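Local coordinates for arabinan endo-1,5-alpha-l-arabinosidase A (Cellvibrio cellulosa, PDB 1GYH), which hydrolyses the alpha-1,5-arabinofuranosyl bonds of linear arabinan, releasing almost exclusively arabinotriose, at residues A[52-57]-A[80-84]; A[171-175]-A[242-246]; A[201-207]-A[223-229]. All blocks are in the same frame, centred on the assembly; numbering follows the deposited sequence.

In the fold
The chain folds as a five-bladed beta-propeller. From the N terminus, contact 1 closes first. It brings the short helix 53-56, in the connection between two blades, onto strand 75-82 of the second. Contacts 2 and 3 come later in the chain, and contact 1 touches neither. Contact 2 closes a long loop from strand 169-173, the outermost strand of one blade, to the connection before strand 248-251 of the next. Contact 3 is nested inside that loop and pairs the two central strands of this next blade, 202-209 and 221-227. Contacts 2 and 3 touch: Met242 SD packs on Gly225 CA and on Leu205 CD2. Contacts 1 and 3 lie on opposite sides of the centre of the chain.

Contact 1 of 3, residues A[52-57]-A[80-84]; sequences WAKRVS and YSVSA
Val82 on strand 75-82 packs against Trp52, Ala53, Val56 and Ser57 at the helix 53-56. Its CB already meets the far end of the indole, 3.8 Å from Trp52 CZ3. There the side chain forks. CG1 stands anti to the backbone N (chi1 167°) and turns to the helix. It lies 3.9 Å from Ala53 CB and also touches Ala53 O, Val56 CG1 and Ser57 CB. CG2 turns to the indole and comes within 3.5 Å of Trp52 CH2. Both branches touch Ala53 CB.

Trp52 and Tyr80 approach from opposite directions. The Tyr80 hydroxyl arrives at the edge of the indole, near its plane, with OH 3.2 Å from Trp52 CZ2. The phenol ring follows, its CE1 3.6 Å from the same CZ2. Asp111 holds both polar ends: Tyr80 OH bonds to OD1 and Trp52 NE1 to OD2. One carboxylate thus bonds to both side chains and probably helps hold the rings in place.

A hydrogen bond between the segments lies at the other end of the contact. Ser57, just past the helix, donates from OG to Ser83 O at 2.8 Å. The hydroxyl comes from above the carbonyl plane, 59° out of it. Ser57 OG also touches Ala84 CB. The chain leads on toward the substrate site: the Ser83 side chain is about 4 Å from that of Asn126, and the Ala84 side chain about 4 Å from that of Lys87, both probably substrate-binding.

Strand 75-82 runs between strands 63-72 and 90-97 of its antiparallel blade. Leu64 of the first touches Val82 and Tyr80, while Ala91 of the second touches Trp52 and Val56. Ile114 of strand 110-118 meets Trp52 and Val56 as well.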
ATOM      1  N   TRP A  52      -1.058  12.588 -17.985  1.00 13.47           N
ATOM      2  CA  TRP A  52      -0.518  11.461 -18.714  1.00 13.44           C
ATOM      3  C   TRP A  52      -1.312  10.149 -18.539  1.00 13.14           C
ATOM      4  O   TRP A  52      -0.971   9.125 -19.161  1.00 13.50           O
ATOM      5  CB  TRP A  52       0.957  11.232 -18.278  1.00 14.20           C
ATOM      6  CG  TRP A  52       1.155  11.061 -16.766  1.00 14.46           C
ATOM      7  CD1 TRP A  52       1.464  12.051 -15.876  1.00 14.40           C
ATOM      8  CD2 TRP A  52       1.008   9.861 -15.999  1.00 14.47           C
ATOM      9  NE1 TRP A  52       1.515  11.535 -14.607  1.00 14.94           N
ATOM     10  CE2 TRP A  52       1.249  10.192 -14.651  1.00 13.51           C
ATOM     11  CE3 TRP A  52       0.689   8.533 -16.311  1.00 15.15           C
ATOM     12  CZ2 TRP A  52       1.201   9.247 -13.619  1.00 14.76           C
ATOM     13  CZ3 TRP A  52       0.641   7.585 -15.285  1.00 15.89           C
ATOM     14  CH2 TRP A  52       0.911   7.952 -13.949  1.00 14.68           C
ATOM     15  N   ALA A  53      -2.331  10.144 -17.688  1.00 12.21           N
ATOM     16  CA  ALA A  53      -2.949   8.883 -17.271  1.00 12.84           C
ATOM     17  C   ALA A  53      -3.576   8.136 -18.440  1.00 14.40           C
ATOM     18  O   ALA A  53      -3.402   6.932 -18.552  1.00 13.33           O
ATOM     19  CB  ALA A  53      -3.990   9.114 -16.244  1.00 12.75           C
ATOM     20  N   LYS A  54      -4.304   8.872 -19.300  1.00 15.46           N
ATOM     21  CA  LYS A  54      -5.006   8.241 -20.430  1.00 16.33           C
ATOM     22  C   LYS A  54      -4.087   7.590 -21.448  1.00 16.48           C
ATOM     23  O   LYS A  54      -4.468   6.605 -22.089  1.00 17.12           O
ATOM     24  CB  LYS A  54      -5.966   9.221 -21.115  1.00 16.56           C
ATOM     25  CG  LYS A  54      -7.272   9.356 -20.386  1.00 17.98           C
ATOM     26  CD  LYS A  54      -8.301  10.100 -21.231  1.00 21.63           C
ATOM     27  CE  LYS A  54      -9.598  10.301 -20.480  1.00 23.43           C
ATOM     28  NZ  LYS A  54      -9.595  11.560 -19.689  1.00 23.87           N
ATOM     29  N   ARG A  55      -2.868   8.083 -21.581  1.00 16.67           N
ATOM     30  CA  ARG A  55      -1.950   7.431 -22.485  1.00 17.45           C
ATOM     31  C   ARG A  55      -1.429   6.103 -21.950  1.00 16.80           C
ATOM     32  O   ARG A  55      -1.244   5.175 -22.717  1.00 17.57           O
ATOM     33  CB  ARG A  55      -0.865   8.403 -22.972  1.00 19.07           C
ATOM     34  CG  ARG A  55       0.451   8.184 -22.417  0.50 19.15           C
ATOM     35  CD  ARG A  55       1.372   7.287 -23.196  0.50 17.57           C
ATOM     36  NE  ARG A  55       2.555   7.296 -22.370  0.50 16.17           N
ATOM     37  CZ  ARG A  55       2.939   6.321 -21.605  0.50 12.20           C
ATOM     38  NH1 ARG A  55       2.316   5.154 -21.636  0.50 12.56           N
ATOM     39  NH2 ARG A  55       4.001   6.502 -20.860  0.50 12.90           N
ATOM     40  N   VAL A  56      -1.253   5.973 -20.639  1.00 15.14           N
ATOM     41  CA  VAL A  56      -0.912   4.695 -20.059  1.00 14.93           C
ATOM     42  C   VAL A  56      -2.150   3.752 -20.090  1.00 14.39           C
ATOM     43  O   VAL A  56      -2.039   2.566 -20.454  1.00 13.31           O
ATOM     44  CB  VAL A  56      -0.377   4.871 -18.594  1.00 14.31           C
ATOM     45  CG1 VAL A  56      -0.294   3.525 -17.880  1.00 15.38           C
ATOM     46  CG2 VAL A  56       1.003   5.579 -18.592  1.00 15.00           C
ATOM     47  N   SER A  57      -3.310   4.286 -19.702  1.00 14.95           N
ATOM     48  CA  SER A  57      -4.577   3.526 -19.568  1.00 15.64           C
ATOM     49  C   SER A  57      -5.698   4.205 -20.385  1.00 15.54           C
ATOM     50  O   SER A  57      -6.391   5.086 -19.887  1.00 14.40           O
ATOM     51  CB  SER A  57      -4.993   3.446 -18.090  1.00 15.65           C
ATOM     52  OG  SER A  57      -6.100   2.587 -17.870  1.00 17.56           O
ATOM     53  N   TYR A  80       1.155   7.150  -6.324  1.00 13.60           N
ATOM     54  CA  TYR A  80      -0.192   6.755  -6.736  1.00 14.12           C
ATOM     55  C   TYR A  80      -0.055   5.909  -8.012  1.00 13.53           C
ATOM     56  O   TYR A  80       0.964   6.004  -8.712  1.00 13.07           O
ATOM     57  CB  TYR A  80      -1.102   8.002  -6.978  1.00 12.64           C
ATOM     58  CG  TYR A  80      -0.587   8.942  -8.072  1.00 12.81           C
ATOM     59  CD1 TYR A  80      -0.871   8.683  -9.413  1.00 13.23           C
ATOM     60  CD2 TYR A  80       0.260  10.032  -7.771  1.00 12.15           C
ATOM     61  CE1 TYR A  80      -0.385   9.485 -10.427  1.00 14.51           C
ATOM     62  CE2 TYR A  80       0.777  10.851  -8.774  1.00 12.83           C
ATOM     63  CZ  TYR A  80       0.445  10.572 -10.125  1.00 14.76           C
ATOM     64  OH  TYR A  80       0.910  11.340 -11.169  1.00 13.79           O
ATOM     65  N   SER A  81      -1.078   5.087  -8.287  1.00 13.66           N
ATOM     66  CA  SER A  81      -1.063   4.120  -9.400  1.00 12.93           C
ATOM     67  C   SER A  81      -2.167   4.468 -10.421  1.00 12.98           C
ATOM     68  O   SER A  81      -3.304   4.744 -10.052  1.00 13.25           O
ATOM     69  CB  SER A  81      -1.270   2.679  -8.887  1.00 12.94           C
ATOM     70  OG  SER A  81      -0.506   2.417  -7.704  1.00 14.05           O
ATOM     71  N   VAL A  82      -1.787   4.483 -11.688  1.00 12.77           N
ATOM     72  CA  VAL A  82      -2.715   4.538 -12.851  1.00 12.75           C
ATOM     73  C   VAL A  82      -2.705   3.145 -13.497  1.00 13.47           C
ATOM     74  O   VAL A  82      -1.661   2.602 -13.837  1.00 13.25           O
ATOM     75  CB  VAL A  82      -2.232   5.593 -13.843  1.00 11.65           C
ATOM     76  CG1 VAL A  82      -2.958   5.455 -15.189  1.00 13.71           C
ATOM     77  CG2 VAL A  82      -2.411   7.003 -13.288  1.00 10.85           C
ATOM     78  N   SER A  83      -3.871   2.542 -13.669  1.00 13.64           N
ATOM     79  CA  SER A  83      -3.927   1.187 -14.185  1.00 14.13           C
ATOM     80  C   SER A  83      -5.233   0.875 -14.911  1.00 14.32           C
ATOM     81  O   SER A  83      -6.019   1.776 -15.219  1.00 12.39           O
ATOM     82  CB  SER A  83      -3.723   0.207 -13.023  1.00 15.14           C
ATOM     83  OG  SER A  83      -3.400  -1.104 -13.474  1.00 14.84           O
ATOM     84  N   ALA A  84      -5.426  -0.405 -15.188  1.00 14.89           N
ATOM     85  CA  ALA A  84      -6.681  -0.928 -15.715  1.00 15.82           C
ATOM     86  C   ALA A  84      -6.911  -2.329 -15.194  1.00 16.28           C
ATOM     87  O   ALA A  84      -5.992  -3.166 -15.159  1.00 15.43           O
ATOM     88  CB  ALA A  84      -6.646  -0.930 -17.284  1.00 16.04           C
TER

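Contact 2 of 3, residues A[171-175]-A[242-246]; sequences SIAKL and MNQGG
Two neighbouring blades of the propeller meet here: Ser171 to Leu175, at the end of outermost strand 169-173, touch the 3-10 turn at Met242 and Asn243 that precedes strand 248-251 of the next blade. Asn243 lays its amide along the strand end. ND2 donates to Ser171 O at 3.1 Å, nearly straight at 165°. The acceptor lies in the amide plane of Asn243, but the donor stands well above the plane of the Ser171 carbonyl. The other end of the amide, OD1, rests against the next peptide, 3.0 Å from Ile172 C, without a hydrogen bond to Ala173 N.

The Lys174 chain runs across Asn243: CB packs 3.5 Å from the backbone O, and CE lies near OD1. Ala173 CB packs on Met242 CB at 3.8 Å, an apolar contact. Although the CB of Leu175 points away from 242-246, its CD2 touches Gly245 CA at 3.6 Å. Ile172 and Met242 both also touch Leu205 on strand 202-209 and Tyr234 in a loop.

Met242 O joins the blade contact to the turn itself. It accepts from Lys174 N at 2.9 Å across the contact and from Gly245 N at 3.2 Å within the turn, the two donors coming from opposite faces of its carbonyl plane.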
ATOM      1  N   SER A 171      14.228  -8.726  -6.420  1.00 14.36           N
ATOM      2  CA  SER A 171      12.973  -9.417  -6.159  1.00 14.39           C
ATOM      3  C   SER A 171      12.847  -9.688  -4.648  1.00 13.76           C
ATOM      4  O   SER A 171      13.834 -10.077  -4.022  1.00 14.15           O
ATOM      5  CB  SER A 171      12.904 -10.743  -6.922  1.00 14.86           C
ATOM      6  OG  SER A 171      12.981 -10.515  -8.340  1.00 16.53           O
ATOM      7  N   ILE A 172      11.673  -9.488  -4.078  1.00 12.81           N
ATOM      8  CA  ILE A 172      11.461  -9.670  -2.634  1.00 13.36           C
ATOM      9  C   ILE A 172      10.392 -10.703  -2.280  1.00 13.70           C
ATOM     10  O   ILE A 172      10.474 -11.329  -1.234  1.00 12.39           O
ATOM     11  CB  ILE A 172      11.256  -8.294  -1.885  1.00 13.38           C
ATOM     12  CG1 ILE A 172      10.014  -7.515  -2.388  1.00 14.58           C
ATOM     13  CG2 ILE A 172      12.568  -7.458  -1.966  1.00 16.01           C
ATOM     14  CD1 ILE A 172       9.654  -6.201  -1.634  1.00 15.37           C
ATOM     15  N   ALA A 173       9.375 -10.913  -3.145  1.00 13.41           N
ATOM     16  CA  ALA A 173       8.401 -11.964  -2.908  1.00 12.68           C
ATOM     17  C   ALA A 173       7.784 -12.392  -4.236  1.00 14.06           C
ATOM     18  O   ALA A 173       7.568 -11.553  -5.089  1.00 13.24           O
ATOM     19  CB  ALA A 173       7.310 -11.525  -1.969  1.00 12.68           C
ATOM     20  N   LYS A 174       7.452 -13.672  -4.337  1.00 14.76           N
ATOM     21  CA  LYS A 174       6.950 -14.275  -5.590  1.00 15.07           C
ATOM     22  C   LYS A 174       6.114 -15.499  -5.282  1.00 15.64           C
ATOM     23  O   LYS A 174       6.355 -16.200  -4.273  1.00 15.94           O
ATOM     24  CB  LYS A 174       8.127 -14.726  -6.494  1.00 14.93           C
ATOM     25  CG  LYS A 174       9.102 -13.669  -7.007  1.00 15.31           C
ATOM     26  CD  LYS A 174      10.140 -14.374  -7.910  1.00 18.61           C
ATOM     27  CE  LYS A 174      11.554 -13.906  -7.833  1.00 20.90           C
ATOM     28  NZ  LYS A 174      12.499 -14.855  -8.584  1.00 17.43           N
ATOM     29  N   LEU A 175       5.128 -15.782  -6.147  1.00 14.34           N
ATOM     30  CA  LEU A 175       4.464 -17.073  -6.181  1.00 13.89           C
ATOM     31  C   LEU A 175       4.610 -17.686  -7.603  1.00 14.04           C
ATOM     32  O   LEU A 175       5.058 -17.007  -8.527  1.00 12.70           O
ATOM     33  CB  LEU A 175       3.013 -16.949  -5.802  1.00 14.42           C
ATOM     34  CG  LEU A 175       2.721 -16.479  -4.369  1.00 16.73           C
ATOM     35  CD1 LEU A 175       1.245 -16.097  -4.178  1.00 15.82           C
ATOM     36  CD2 LEU A 175       3.102 -17.603  -3.416  1.00 17.82           C
ATOM     37  N   MET A 242      10.249 -15.742   0.932  1.00 12.51           N
ATOM     38  CA  MET A 242       9.049 -15.218   0.256  1.00 13.04           C
ATOM     39  C   MET A 242       9.222 -15.214  -1.293  1.00 13.49           C
ATOM     40  O   MET A 242       8.204 -15.272  -2.012  1.00 13.33           O
ATOM     41  CB  MET A 242       8.668 -13.828   0.774  1.00 12.88           C
ATOM     42  CG  MET A 242       8.262 -13.833   2.267  1.00 13.80           C
ATOM     43  SD  MET A 242       7.770 -12.227   2.909  1.00 14.46           S
ATOM     44  CE  MET A 242       6.040 -12.140   2.333  1.00 18.34           C
ATOM     45  N   ASN A 243      10.454 -15.183  -1.786  1.00 12.56           N
ATOM     46  CA  ASN A 243      10.738 -15.382  -3.247  1.00 13.83           C
ATOM     47  C   ASN A 243      10.398 -16.765  -3.776  1.00 14.08           C
ATOM     48  O   ASN A 243      10.380 -16.962  -4.996  1.00 14.15           O
ATOM     49  CB  ASN A 243      12.196 -15.073  -3.615  1.00 13.79           C
ATOM     50  CG  ASN A 243      12.441 -13.591  -3.823  1.00 15.91           C
ATOM     51  OD1 ASN A 243      11.518 -12.815  -4.123  1.00 16.56           O
ATOM     52  ND2 ASN A 243      13.672 -13.186  -3.664  1.00 17.81           N
ATOM     53  N   GLN A 244      10.111 -17.719  -2.883  1.00 14.53           N
ATOM     54  CA  GLN A 244       9.650 -19.046  -3.273  1.00 14.17           C
ATOM     55  C   GLN A 244       8.373 -19.396  -2.544  1.00 13.58           C
ATOM     56  O   GLN A 244       8.116 -20.546  -2.221  1.00 14.78           O
ATOM     57  CB  GLN A 244      10.761 -20.135  -3.122  1.00 15.22           C
ATOM     58  CG  GLN A 244      11.994 -19.802  -3.957  1.00 17.30           C
ATOM     59  CD  GLN A 244      12.739 -20.974  -4.465  1.00 19.77           C
ATOM     60  OE1 GLN A 244      12.149 -21.897  -5.000  1.00 20.70           O
ATOM     61  NE2 GLN A 244      14.069 -20.956  -4.295  1.00 21.16           N
ATOM     62  N   GLY A 245       7.520 -18.411  -2.338  1.00 13.55           N
ATOM     63  CA  GLY A 245       6.203 -18.650  -1.803  1.00 14.40           C
ATOM     64  C   GLY A 245       6.092 -18.688  -0.289  1.00 14.80           C
ATOM     65  O   GLY A 245       5.040 -19.015   0.236  1.00 14.33           O
ATOM     66  N   GLY A 246       7.174 -18.331   0.414  1.00 15.42           N
ATOM     67  CA  GLY A 246       7.079 -18.183   1.870  1.00 15.24           C
ATOM     68  C   GLY A 246       6.166 -17.047   2.313  1.00 14.84           C
ATOM     69  O   GLY A 246       5.924 -16.115   1.558  1.00 15.04           O
TER

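Contact 3 of 3, residues A[201-207]-A[223-229]; sequences DYYYLFA and VVGRSKQ
Phe206 and Val224 lie side by side and point the same way, with Val224 CG2 over one face of the phenyl ring, 4.0 Å from Phe206 CE1. The same methyl touches the edge of the Tyr204 ring. On the other side of the sheet, Ala207 CB meets Val223 CG2, and Leu205 stands across from Gly225.

These residues belong to a beta hairpin that forms the two central strands, 202-209 and 221-227, of a four-stranded propeller blade. The strands are antiparallel. Tyr203 and Ser227 are a hydrogen-bonded pair, Tyr203 N to Ser227 O and Ser227 N to Tyr203 O, both 2.9 Å. Leu205 with Gly225 and Ala207 with Val223 are bonded both ways in the same manner. Tyr204 with Arg226 and Phe206 with Val224 are the non-hydrogen-bonded pairs between them.

Farther along, Arg226 CB sits over a face of the Tyr204 ring, 4.0 Å from its centroid. With chi1 at 82°, Arg226 starts out flanked by both backbone neighbours of CA and then runs extended to NE over Tyr202. CD stands 3.7 Å from the Tyr202 centroid. The guanidinium stacks flat on that ring as a cation-pi pair, with planes 19° apart. Its NH1 bonds to Glu299 O, while Tyr204 OH bonds to Gly300 O. Lys228 covers the opposite face of Tyr202, its CE 3.5 Å from Tyr202 CZ.

At the polar edge, one water links Tyr202 OH to Arg226 NH2. A second accepts from Lys228 NZ at 2.8 Å and bonds weakly to Asp201 OD2. At the end of the strand, Ser227 OG donates to Gln229 O, in the turn that follows, at 2.7 Å.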
ATOM      1  N   ASP A 201      15.945  -5.251  14.925  1.00 15.49           N
ATOM      2  CA  ASP A 201      17.032  -5.599  14.016  1.00 15.94           C
ATOM      3  C   ASP A 201      16.566  -6.088  12.617  1.00 15.89           C
ATOM      4  O   ASP A 201      17.404  -6.431  11.772  1.00 16.63           O
ATOM      5  CB  ASP A 201      17.922  -6.682  14.640  1.00 17.34           C
ATOM      6  CG  ASP A 201      18.565  -6.236  15.945  1.00 19.06           C
ATOM      7  OD1 ASP A 201      18.882  -5.020  16.104  1.00 20.32           O
ATOM      8  OD2 ASP A 201      18.783  -7.051  16.859  1.00 22.94           O
ATOM      9  N   TYR A 202      15.267  -6.072  12.360  1.00 14.07           N
ATOM     10  CA  TYR A 202      14.737  -6.594  11.114  1.00 13.56           C
ATOM     11  C   TYR A 202      13.851  -5.609  10.358  1.00 13.58           C
ATOM     12  O   TYR A 202      13.227  -4.709  10.956  1.00 11.72           O
ATOM     13  CB  TYR A 202      13.898  -7.822  11.391  1.00 13.12           C
ATOM     14  CG  TYR A 202      14.655  -9.046  11.805  1.00 17.36           C
ATOM     15  CD1 TYR A 202      15.214  -9.897  10.866  1.00 17.50           C
ATOM     16  CD2 TYR A 202      14.787  -9.377  13.157  1.00 19.25           C
ATOM     17  CE1 TYR A 202      15.890 -11.040  11.259  1.00 19.84           C
ATOM     18  CE2 TYR A 202      15.457 -10.535  13.551  1.00 19.80           C
ATOM     19  CZ  TYR A 202      16.006 -11.342  12.600  1.00 19.81           C
ATOM     20  OH  TYR A 202      16.674 -12.479  12.972  1.00 21.71           O
ATOM     21  N   TYR A 203      13.828  -5.815   9.029  1.00 13.01           N
ATOM     22  CA  TYR A 203      12.810  -5.260   8.151  1.00 13.29           C
ATOM     23  C   TYR A 203      11.700  -6.299   8.007  1.00 13.56           C
ATOM     24  O   TYR A 203      11.979  -7.466   7.730  1.00 14.63           O
ATOM     25  CB  TYR A 203      13.380  -4.926   6.778  1.00 12.23           C
ATOM     26  CG  TYR A 203      14.340  -3.779   6.777  1.00 12.48           C
ATOM     27  CD1 TYR A 203      15.684  -3.980   7.099  1.00 13.00           C
ATOM     28  CD2 TYR A 203      13.920  -2.478   6.500  1.00 12.76           C
ATOM     29  CE1 TYR A 203      16.584  -2.915   7.120  1.00 11.04           C
ATOM     30  CE2 TYR A 203      14.804  -1.419   6.533  1.00 11.94           C
ATOM     31  CZ  TYR A 203      16.136  -1.643   6.832  1.00 11.60           C
ATOM     32  OH  TYR A 203      17.034  -0.601   6.875  1.00 12.75           O
ATOM     33  N   TYR A 204      10.458  -5.881   8.194  1.00 13.55           N
ATOM     34  CA  TYR A 204       9.313  -6.781   8.030  1.00 13.38           C
ATOM     35  C   TYR A 204       8.535  -6.424   6.751  1.00 13.33           C
ATOM     36  O   TYR A 204       8.067  -5.300   6.609  1.00 13.04           O
ATOM     37  CB  TYR A 204       8.365  -6.755   9.226  1.00 13.40           C
ATOM     38  CG  TYR A 204       9.025  -7.315  10.489  1.00 12.95           C
ATOM     39  CD1 TYR A 204       9.918  -6.540  11.227  1.00 12.34           C
ATOM     40  CD2 TYR A 204       8.783  -8.617  10.907  1.00 11.84           C
ATOM     41  CE1 TYR A 204      10.530  -7.060  12.384  1.00 13.26           C
ATOM     42  CE2 TYR A 204       9.427  -9.151  12.063  1.00 13.15           C
ATOM     43  CZ  TYR A 204      10.278  -8.370  12.785  1.00 13.36           C
ATOM     44  OH  TYR A 204      10.918  -8.905  13.897  1.00 14.57           O
ATOM     45  N   LEU A 205       8.387  -7.415   5.873  1.00 13.36           N
ATOM     46  CA  LEU A 205       7.627  -7.274   4.608  1.00 12.91           C
ATOM     47  C   LEU A 205       6.267  -7.869   4.815  1.00 13.09           C
ATOM     48  O   LEU A 205       6.137  -9.088   5.056  1.00 13.76           O
ATOM     49  CB  LEU A 205       8.351  -7.982   3.453  1.00 13.51           C
ATOM     50  CG  LEU A 205       7.548  -8.110   2.126  1.00 12.82           C
ATOM     51  CD1 LEU A 205       7.153  -6.777   1.614  1.00 13.95           C
ATOM     52  CD2 LEU A 205       8.377  -8.863   1.118  1.00 14.47           C
ATOM     53  N   PHE A 206       5.255  -7.011   4.757  1.00 12.82           N
ATOM     54  CA  PHE A 206       3.880  -7.428   4.752  1.00 13.22           C
ATOM     55  C   PHE A 206       3.388  -7.525   3.274  1.00 13.71           C
ATOM     56  O   PHE A 206       3.764  -6.719   2.451  1.00 13.22           O
ATOM     57  CB  PHE A 206       2.993  -6.391   5.475  1.00 14.09           C
ATOM     58  CG  PHE A 206       3.360  -6.157   6.929  1.00 13.70           C
ATOM     59  CD1 PHE A 206       2.800  -6.912   7.931  1.00 13.44           C
ATOM     60  CD2 PHE A 206       4.260  -5.165   7.279  1.00 15.44           C
ATOM     61  CE1 PHE A 206       3.166  -6.715   9.265  1.00 16.26           C
ATOM     62  CE2 PHE A 206       4.618  -4.967   8.627  1.00 15.16           C
ATOM     63  CZ  PHE A 206       4.051  -5.719   9.598  1.00 14.94           C
ATOM     64  N   ALA A 207       2.527  -8.489   2.998  1.00 13.65           N
ATOM     65  CA  ALA A 207       1.947  -8.679   1.671  1.00 13.50           C
ATOM     66  C   ALA A 207       0.553  -9.252   1.788  1.00 14.44           C
ATOM     67  O   ALA A 207       0.203  -9.923   2.768  1.00 14.60           O
ATOM     68  CB  ALA A 207       2.837  -9.621   0.828  1.00 13.65           C
ATOM     69  N   VAL A 223      -0.015 -11.799   5.109  1.00 13.21           N
ATOM     70  CA  VAL A 223       1.131 -12.604   5.482  1.00 12.97           C
ATOM     71  C   VAL A 223       2.353 -11.703   5.675  1.00 13.58           C
ATOM     72  O   VAL A 223       2.369 -10.510   5.273  1.00 14.36           O
ATOM     73  CB  VAL A 223       1.489 -13.702   4.422  1.00 13.12           C
ATOM     74  CG1 VAL A 223       0.334 -14.684   4.279  1.00 14.24           C
ATOM     75  CG2 VAL A 223       1.882 -13.121   3.097  1.00 13.60           C
ATOM     76  N   VAL A 224       3.375 -12.279   6.324  1.00 14.10           N
ATOM     77  CA  VAL A 224       4.581 -11.521   6.697  1.00 13.91           C
ATOM     78  C   VAL A 224       5.851 -12.393   6.606  1.00 12.69           C
ATOM     79  O   VAL A 224       5.805 -13.611   6.801  1.00 12.28           O
ATOM     80  CB  VAL A 224       4.419 -10.915   8.182  1.00 13.63           C
ATOM     81  CG1 VAL A 224       4.505 -11.997   9.232  1.00 15.22           C
ATOM     82  CG2 VAL A 224       5.475  -9.862   8.457  1.00 17.05           C
ATOM     83  N   GLY A 225       6.970 -11.726   6.334  1.00 13.20           N
ATOM     84  CA  GLY A 225       8.323 -12.282   6.417  1.00 13.27           C
ATOM     85  C   GLY A 225       9.304 -11.211   6.908  1.00 14.04           C
ATOM     86  O   GLY A 225       8.917 -10.067   7.062  1.00 13.08           O
ATOM     87  N   ARG A 226      10.554 -11.593   7.216  1.00 13.41           N
ATOM     88  CA  ARG A 226      11.516 -10.643   7.783  1.00 14.21           C
ATOM     89  C   ARG A 226      12.924 -10.881   7.269  1.00 14.08           C
ATOM     90  O   ARG A 226      13.310 -12.030   6.932  1.00 14.79           O
ATOM     91  CB  ARG A 226      11.444 -10.638   9.328  1.00 13.53           C
ATOM     92  CG  ARG A 226      12.237 -11.754   9.999  1.00 13.72           C
ATOM     93  CD  ARG A 226      12.049 -11.865  11.533  1.00 14.17           C
ATOM     94  NE  ARG A 226      12.737 -13.039  12.087  1.00 12.13           N
ATOM     95  CZ  ARG A 226      12.518 -13.515  13.318  1.00 14.24           C
ATOM     96  NH1 ARG A 226      11.653 -12.902  14.121  1.00 14.67           N
ATOM     97  NH2 ARG A 226      13.160 -14.584  13.758  1.00 14.88           N
ATOM     98  N   SER A 227      13.682  -9.786   7.168  1.00 14.20           N
ATOM     99  CA  SER A 227      15.056  -9.812   6.648  1.00 14.67           C
ATOM    100  C   SER A 227      15.962  -8.882   7.460  1.00 14.80           C
ATOM    101  O   SER A 227      15.532  -7.824   7.931  1.00 14.78           O
ATOM    102  CB  SER A 227      15.068  -9.349   5.169  1.00 15.15           C
ATOM    103  OG  SER A 227      16.367  -9.246   4.628  1.00 14.50           O
ATOM    104  N   LYS A 228      17.224  -9.249   7.615  1.00 15.19           N
ATOM    105  CA  LYS A 228      18.196  -8.324   8.221  1.00 15.94           C
ATOM    106  C   LYS A 228      18.474  -7.091   7.343  1.00 15.12           C
ATOM    107  O   LYS A 228      18.586  -5.968   7.875  1.00 14.09           O
ATOM    108  CB  LYS A 228      19.522  -9.032   8.636  1.00 17.29           C
ATOM    109  CG  LYS A 228      19.426  -9.930   9.917  1.00 21.92           C
ATOM    110  CD  LYS A 228      19.300  -9.129  11.276  1.00 25.79           C
ATOM    111  CE  LYS A 228      19.264 -10.071  12.527  1.00 28.52           C
ATOM    112  NZ  LYS A 228      20.491 -10.027  13.427  1.00 31.26           N
ATOM    113  N   GLN A 229      18.541  -7.252   6.020  1.00 14.20           N
ATOM    114  CA  GLN A 229      18.758  -6.107   5.120  1.00 12.84           C
ATOM    115  C   GLN A 229      17.503  -5.792   4.309  1.00 13.26           C
ATOM    116  O   GLN A 229      16.673  -6.670   4.060  1.00 12.27           O
ATOM    117  CB  GLN A 229      19.896  -6.374   4.150  1.00 13.05           C
ATOM    118  CG  GLN A 229      21.200  -6.804   4.824  1.00 14.42           C
ATOM    119  CD  GLN A 229      21.766  -5.809   5.817  1.00 17.69           C
ATOM    120  OE1 GLN A 229      22.553  -6.193   6.719  1.00 20.57           O
ATOM    121  NE2 GLN A 229      21.420  -4.549   5.655  1.00 12.58           N
TER
HETATM  122  O   HOH W   1      19.147 -10.227  15.865  1.00 44.11           O
HETATM  123  O   HOH W   2      15.764 -15.406  12.071  1.00 35.36           O